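Local coordinates for uncharacterized protein SAV2460 (Streptomyces avermitilis, PDB 2QNG) that is of unknown function but binds calcium ions at two sites and belongs to the TerD family of calcium-binding proteins, at residues Y111-Q122 / S157-R167. Residues are numbered along the deposited sequence; the frame is centred on the assembly and turned at random. Where two conformers were deposited one is given.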
ATOM      1  N   TYR A 111     -14.441 -10.186   5.591  1.00 17.86           N
ATOM      2  CA  TYR A 111     -13.536  -9.032   5.482  1.00 17.45           C
ATOM      3  C   TYR A 111     -14.326  -7.804   5.113  1.00 17.38           C
ATOM      4  O   TYR A 111     -15.007  -7.795   4.090  1.00 19.56           O
ATOM      5  CB  TYR A 111     -12.435  -9.287   4.443  1.00 17.38           C
ATOM      6  CG  TYR A 111     -11.650 -10.527   4.764  1.00 16.70           C
ATOM      7  CD1 TYR A 111     -10.811 -10.564   5.882  1.00 17.10           C
ATOM      8  CD2 TYR A 111     -11.777 -11.677   3.986  1.00 15.99           C
ATOM      9  CE1 TYR A 111     -10.100 -11.713   6.210  1.00 17.45           C
ATOM     10  CE2 TYR A 111     -11.064 -12.835   4.294  1.00 17.97           C
ATOM     11  CZ  TYR A 111     -10.233 -12.849   5.416  1.00 17.60           C
ATOM     12  OH  TYR A 111      -9.542 -13.999   5.737  1.00 20.01           O
ATOM     13  N   ALA A 112     -14.234  -6.765   5.930  1.00 15.15           N
ATOM     14  CA  ALA A 112     -15.020  -5.574   5.717  1.00 14.88           C
ATOM     15  C   ALA A 112     -14.204  -4.356   5.357  1.00 13.25           C
ATOM     16  O   ALA A 112     -14.761  -3.337   4.942  1.00 13.74           O
ATOM     17  CB  ALA A 112     -15.853  -5.278   6.962  1.00 16.23           C
ATOM     18  N   ARG A 113     -12.880  -4.459   5.498  1.00 12.25           N
ATOM     19  CA  ARG A 113     -12.029  -3.306   5.261  1.00 12.13           C
ATOM     20  C   ARG A 113     -10.657  -3.762   4.820  1.00 11.78           C
ATOM     21  O   ARG A 113     -10.162  -4.790   5.269  1.00 11.82           O
ATOM     22  CB  ARG A 113     -11.937  -2.468   6.540  1.00 12.69           C
ATOM     23  CG  ARG A 113     -11.049  -1.230   6.461  1.00 12.38           C
ATOM     24  CD  ARG A 113     -11.328  -0.284   7.668  1.00 13.82           C
ATOM     25  NE  ARG A 113     -10.431   0.872   7.692  1.00 15.40           N
ATOM     26  CZ  ARG A 113      -9.320   0.943   8.423  1.00 15.62           C
ATOM     27  NH1 ARG A 113      -8.963  -0.067   9.207  1.00 14.38           N
ATOM     28  NH2 ARG A 113      -8.582   2.049   8.383  1.00 18.08           N
ATOM     29  N   VAL A 114     -10.089  -3.004   3.884  1.00 10.81           N
ATOM     30  CA  VAL A 114      -8.730  -3.248   3.393  1.00 10.35           C
ATOM     31  C   VAL A 114      -8.005  -1.915   3.406  1.00  9.53           C
ATOM     32  O   VAL A 114      -8.549  -0.906   2.939  1.00 10.64           O
ATOM     33  CB  VAL A 114      -8.747  -3.799   1.941  1.00 10.53           C
ATOM     34  CG1 VAL A 114      -7.300  -4.011   1.411  1.00 12.22           C
ATOM     35  CG2 VAL A 114      -9.501  -5.101   1.902  1.00 11.52           C
ATOM     36  N   VAL A 115      -6.775  -1.921   3.927  1.00  9.51           N
ATOM     37  CA  VAL A 115      -5.930  -0.738   3.921  1.00  9.60           C
ATOM     38  C   VAL A 115      -4.698  -1.039   3.086  1.00  9.23           C
ATOM     39  O   VAL A 115      -4.121  -2.114   3.193  1.00  9.13           O
ATOM     40  CB  VAL A 115      -5.506  -0.316   5.360  1.00  9.17           C
ATOM     41  CG1 VAL A 115      -4.622   0.934   5.318  1.00 10.56           C
ATOM     42  CG2 VAL A 115      -6.771  -0.011   6.183  1.00 10.23           C
ATOM     43  N   VAL A 116      -4.321  -0.102   2.230  1.00 10.12           N
ATOM     44  CA  VAL A 116      -3.092  -0.231   1.465  1.00 10.16           C
ATOM     45  C   VAL A 116      -2.081   0.823   1.896  1.00 10.13           C
ATOM     46  O   VAL A 116      -2.460   1.904   2.338  1.00 10.39           O
ATOM     47  CB  VAL A 116      -3.345  -0.137  -0.066  1.00 11.20           C
ATOM     48  CG1 VAL A 116      -4.042  -1.371  -0.545  1.00 12.62           C
ATOM     49  CG2 VAL A 116      -4.174   1.085  -0.428  1.00 13.63           C
ATOM     50  N   GLY A 117      -0.803   0.485   1.795  1.00  9.42           N
ATOM     51  CA  GLY A 117       0.250   1.404   2.226  1.00  9.34           C
ATOM     52  C   GLY A 117       1.539   1.166   1.501  1.00  8.17           C
ATOM     53  O   GLY A 117       1.678   0.191   0.743  1.00  8.72           O
ATOM     54  N   VAL A 118       2.488   2.073   1.756  1.00  8.58           N
ATOM     55  CA  VAL A 118       3.796   2.018   1.149  1.00  8.75           C
ATOM     56  C   VAL A 118       4.793   2.262   2.271  1.00  9.38           C
ATOM     57  O   VAL A 118       4.683   3.267   2.990  1.00 10.04           O
ATOM     58  CB  VAL A 118       3.960   3.087   0.045  1.00  9.71           C
ATOM     59  CG1 VAL A 118       5.377   3.101  -0.524  1.00 10.72           C
ATOM     60  CG2 VAL A 118       2.927   2.874  -1.067  1.00 10.87           C
ATOM     61  N   VAL A 119       5.751   1.341   2.423  1.00  9.01           N
ATOM     62  CA  VAL A 119       6.831   1.526   3.385  1.00  9.31           C
ATOM     63  C   VAL A 119       8.141   1.779   2.673  1.00  8.89           C
ATOM     64  O   VAL A 119       8.375   1.219   1.596  1.00  9.69           O
ATOM     65  CB  VAL A 119       6.981   0.294   4.312  1.00 10.30           C
ATOM     66  CG1 VAL A 119       5.705   0.043   5.062  1.00 12.99           C
ATOM     67  CG2 VAL A 119       7.392  -0.978   3.536  1.00 12.26           C
ATOM     68  N   ILE A 120       9.005   2.577   3.296  1.00  8.59           N
ATOM     69  CA  ILE A 120      10.359   2.729   2.831  1.00  8.78           C
ATOM     70  C   ILE A 120      11.217   1.863   3.731  1.00  9.12           C
ATOM     71  O   ILE A 120      11.170   1.991   4.961  1.00 10.40           O
ATOM     72  CB  ILE A 120      10.835   4.171   2.952  1.00  8.49           C
ATOM     73  CG1 ILE A 120       9.916   5.123   2.179  1.00  8.94           C
ATOM     74  CG2 ILE A 120      12.307   4.280   2.483  1.00 10.51           C
ATOM     75  CD1 ILE A 120      10.106   6.566   2.551  1.00  9.28           C
ATOM     76  N   GLN A 121      11.978   0.946   3.138  1.00  9.93           N
ATOM     77  CA  GLN A 121      12.877   0.119   3.954  1.00 10.49           C
ATOM     78  C   GLN A 121      13.915   1.006   4.642  1.00 11.15           C
ATOM     79  O   GLN A 121      14.443   1.940   4.035  1.00 12.20           O
ATOM     80  CB  GLN A 121      13.589  -0.926   3.097  1.00 10.38           C
ATOM     81  CG  GLN A 121      12.637  -2.039   2.626  1.00 12.10           C
ATOM     82  CD  GLN A 121      12.194  -2.973   3.759  1.00 13.20           C
ATOM     83  OE1 GLN A 121      12.881  -3.103   4.779  1.00 14.77           O
ATOM     84  NE2 GLN A 121      11.038  -3.590   3.598  1.00 13.66           N
ATOM     85  N   GLN A 122      14.207   0.686   5.912  1.00 11.91           N
ATOM     86  CA  GLN A 122      15.040   1.536   6.780  1.00 12.97           C
ATOM     87  C   GLN A 122      16.342   0.882   7.206  1.00 14.88           C
ATOM     88  O   GLN A 122      17.199   1.549   7.772  1.00 15.27           O
ATOM     89  CB  GLN A 122      14.264   1.914   8.060  1.00 12.50           C
ATOM     90  CG  GLN A 122      12.986   2.712   7.824  1.00 11.99           C
ATOM     91  CD  GLN A 122      13.266   4.025   7.146  1.00 11.37           C
ATOM     92  OE1 GLN A 122      14.080   4.820   7.624  1.00 11.67           O
ATOM     93  NE2 GLN A 122      12.571   4.278   6.038  1.00 11.28           N
ATOM     94  N   SER A 157       7.837  11.281   6.558  1.00 10.25           N
ATOM     95  CA  SER A 157       7.454   9.962   7.030  1.00 10.59           C
ATOM     96  C   SER A 157       8.294   8.839   6.428  1.00  9.98           C
ATOM     97  O   SER A 157       8.817   8.994   5.319  1.00 10.85           O
ATOM     98  CB  SER A 157       5.985   9.724   6.656  1.00 10.74           C
ATOM     99  OG  SER A 157       5.139  10.654   7.361  1.00 10.76           O
ATOM    100  N   THR A 158       8.355   7.707   7.136  1.00  9.63           N
ATOM    101  CA  THR A 158       9.049   6.509   6.661  1.00  9.44           C
ATOM    102  C   THR A 158       8.083   5.484   6.047  1.00  9.32           C
ATOM    103  O   THR A 158       8.516   4.500   5.469  1.00  9.71           O
ATOM    104  CB  THR A 158       9.845   5.870   7.800  1.00  9.98           C
ATOM    105  OG1 THR A 158       8.969   5.687   8.912  1.00 12.12           O
ATOM    106  CG2 THR A 158      11.013   6.795   8.201  1.00 11.14           C
ATOM    107  N   ALA A 159       6.784   5.720   6.193  1.00  9.21           N
ATOM    108  CA  ALA A 159       5.746   4.845   5.645  1.00  9.24           C
ATOM    109  C   ALA A 159       4.466   5.661   5.564  1.00  9.63           C
ATOM    110  O   ALA A 159       4.339   6.701   6.235  1.00  9.32           O
ATOM    111  CB  ALA A 159       5.532   3.608   6.514  1.00 10.79           C
ATOM    112  N   ALA A 160       3.514   5.216   4.749  1.00  9.60           N
ATOM    113  CA  ALA A 160       2.227   5.911   4.688  1.00  9.43           C
ATOM    114  C   ALA A 160       1.134   4.941   4.297  1.00  8.97           C
ATOM    115  O   ALA A 160       1.356   4.079   3.433  1.00  9.34           O
ATOM    116  CB  ALA A 160       2.289   7.059   3.647  1.00 10.67           C
ATOM    117  N   THR A 161      -0.037   5.056   4.911  1.00  9.16           N
ATOM    118  CA  THR A 161      -1.191   4.411   4.283  1.00  9.42           C
ATOM    119  C   THR A 161      -1.658   5.338   3.153  1.00 10.06           C
ATOM    120  O   THR A 161      -1.556   6.578   3.264  1.00 10.34           O
ATOM    121  CB  THR A 161      -2.329   4.161   5.280  1.00 10.60           C
ATOM    122  OG1 THR A 161      -2.718   5.396   5.892  1.00 11.74           O
ATOM    123  CG2 THR A 161      -1.904   3.168   6.378  1.00 10.83           C
ATOM    124  N   VAL A 162      -2.132   4.729   2.066  1.00  9.53           N
ATOM    125  CA  VAL A 162      -2.411   5.485   0.859  1.00 10.31           C
ATOM    126  C   VAL A 162      -3.820   5.286   0.363  1.00 11.14           C
ATOM    127  O   VAL A 162      -4.182   5.738  -0.711  1.00 12.62           O
ATOM    128  CB  VAL A 162      -1.363   5.212  -0.261  1.00  9.80           C
ATOM    129  CG1 VAL A 162       0.064   5.589   0.210  1.00 11.59           C
ATOM    130  CG2 VAL A 162      -1.394   3.752  -0.805  1.00 10.99           C
ATOM    131  N   GLY A 163      -4.636   4.627   1.163  1.00 12.57           N
ATOM    132  CA  GLY A 163      -6.013   4.380   0.735  1.00 13.37           C
ATOM    133  C   GLY A 163      -6.651   3.307   1.567  1.00 12.99           C
ATOM    134  O   GLY A 163      -5.969   2.466   2.138  1.00 12.99           O
ATOM    135  N   GLU A 164      -7.974   3.348   1.601  1.00 12.38           N
ATOM    136  CA  GLU A 164      -8.805   2.496   2.422  0.50 12.63           C
ATOM    137  C   GLU A 164      -9.981   2.056   1.560  1.00 12.33           C
ATOM    138  O   GLU A 164     -10.480   2.896   0.794  1.00 11.77           O
ATOM    139  CB  GLU A 164      -9.336   3.368   3.566  0.50 13.73           C
ATOM    140  CG  GLU A 164     -10.060   2.628   4.617  0.50 13.91           C
ATOM    141  CD  GLU A 164     -10.675   3.534   5.656  0.50 13.70           C
ATOM    142  OE1 GLU A 164     -10.679   4.770   5.476  0.50 17.41           O
ATOM    143  OE2 GLU A 164     -11.176   2.984   6.627  0.50 15.57           O
ATOM    144  N   PHE A 165     -10.450   0.815   1.724  1.00 11.27           N
ATOM    145  CA  PHE A 165     -11.677   0.329   1.065  1.00 11.91           C
ATOM    146  C   PHE A 165     -12.527  -0.285   2.142  1.00 11.86           C
ATOM    147  O   PHE A 165     -12.025  -1.059   2.951  1.00 12.45           O
ATOM    148  CB  PHE A 165     -11.333  -0.716   0.009  1.00 11.80           C
ATOM    149  CG  PHE A 165     -10.409  -0.186  -1.052  1.00 12.92           C
ATOM    150  CD1 PHE A 165     -10.923   0.441  -2.192  1.00 12.02           C
ATOM    151  CD2 PHE A 165      -9.021  -0.272  -0.894  1.00 13.41           C
ATOM    152  CE1 PHE A 165     -10.076   0.961  -3.175  1.00 15.60           C
ATOM    153  CE2 PHE A 165      -8.175   0.251  -1.883  1.00 14.77           C
ATOM    154  CZ  PHE A 165      -8.707   0.878  -2.996  1.00 15.20           C
ATOM    155  N   VAL A 166     -13.813   0.086   2.169  1.00 12.76           N
ATOM    156  CA  VAL A 166     -14.751  -0.399   3.186  1.00 14.13           C
ATOM    157  C   VAL A 166     -15.985  -0.959   2.480  1.00 14.97           C
ATOM    158  O   VAL A 166     -16.475  -0.335   1.529  1.00 15.14           O
ATOM    159  CB  VAL A 166     -15.163   0.736   4.155  1.00 14.51           C
ATOM    160  CG1 VAL A 166     -16.128   0.229   5.223  1.00 18.67           C
ATOM    161  CG2 VAL A 166     -13.921   1.304   4.799  1.00 16.02           C
ATOM    162  N   ARG A 167     -16.441  -2.136   2.924  1.00 15.64           N
ATOM    163  CA  ARG A 167     -17.596  -2.793   2.316  0.50 17.65           C
ATOM    164  C   ARG A 167     -18.784  -2.674   3.251  1.00 18.24           C
ATOM    165  O   ARG A 167     -18.677  -3.001   4.442  1.00 18.99           O
ATOM    166  CB  ARG A 167     -17.244  -4.255   2.014  0.50 17.90           C
ATOM    167  CG  ARG A 167     -18.381  -5.224   1.872  0.50 18.88           C
ATOM    168  CD  ARG A 167     -17.797  -6.608   1.966  0.50 20.17           C
ATOM    169  NE  ARG A 167     -17.516  -7.184   0.658  0.50 15.66           N
ATOM    170  CZ  ARG A 167     -16.702  -8.216   0.448  0.50 18.90           C
ATOM    171  NH1 ARG A 167     -16.061  -8.784   1.466  0.50 15.66           N
ATOM    172  NH2 ARG A 167     -16.523  -8.676  -0.782  0.50 15.38           N
TER
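Strand 111-120, the central strand of one five-stranded antiparallel sheet in this TerD domain, pairs with its neighbour 159-167, hydrogen-bonded pairs Val114–Phe165 and Val118–Ala160 gripping at both halves. Phe165 N reaches Val114 O at 2.8 Å, as Val118 N does Ala160 O. Between them the register slips by one residue: Val116 O takes the N-H of Val162 while Val116 N gives to Gly163 O. Beside this step Gly117 and Thr161 draw together, CA to CA 3.9 Å.

On the face carrying Arg113, its chain and that of Glu164 start with CG anti to the backbone N (chi1 179° and -172°) and run on extended, bringing NE to OE2 in a salt bridge. Glu164 was modelled in two conformers; the very short 2.5 Å from NE to OE2 in the one described is doubtful. The carboxylate stands almost perpendicular to the guanidinium (85°), at its edge, while CG2 of Val115 lies 3.4 Å above the guanidinium plane. Arg113 NH1 is held by the carbonyls of Ala63 and Gly194. Further along, Phe189 of helix 186-192 covers Val119, Ala159 and Thr161.

The other face is apolar: Val116 CG2 packs 3.9 Å from Val162 CG2, the side chains crossing at about a right angle, and the Phe165 ring meets Phe175. The ladder pairs facing N-H and C=O groups, while Val115, Gly117 and Val119 bond to strand 51-59 on the other edge; salt bridge and carbonyls probably balance the buried arginine's charge.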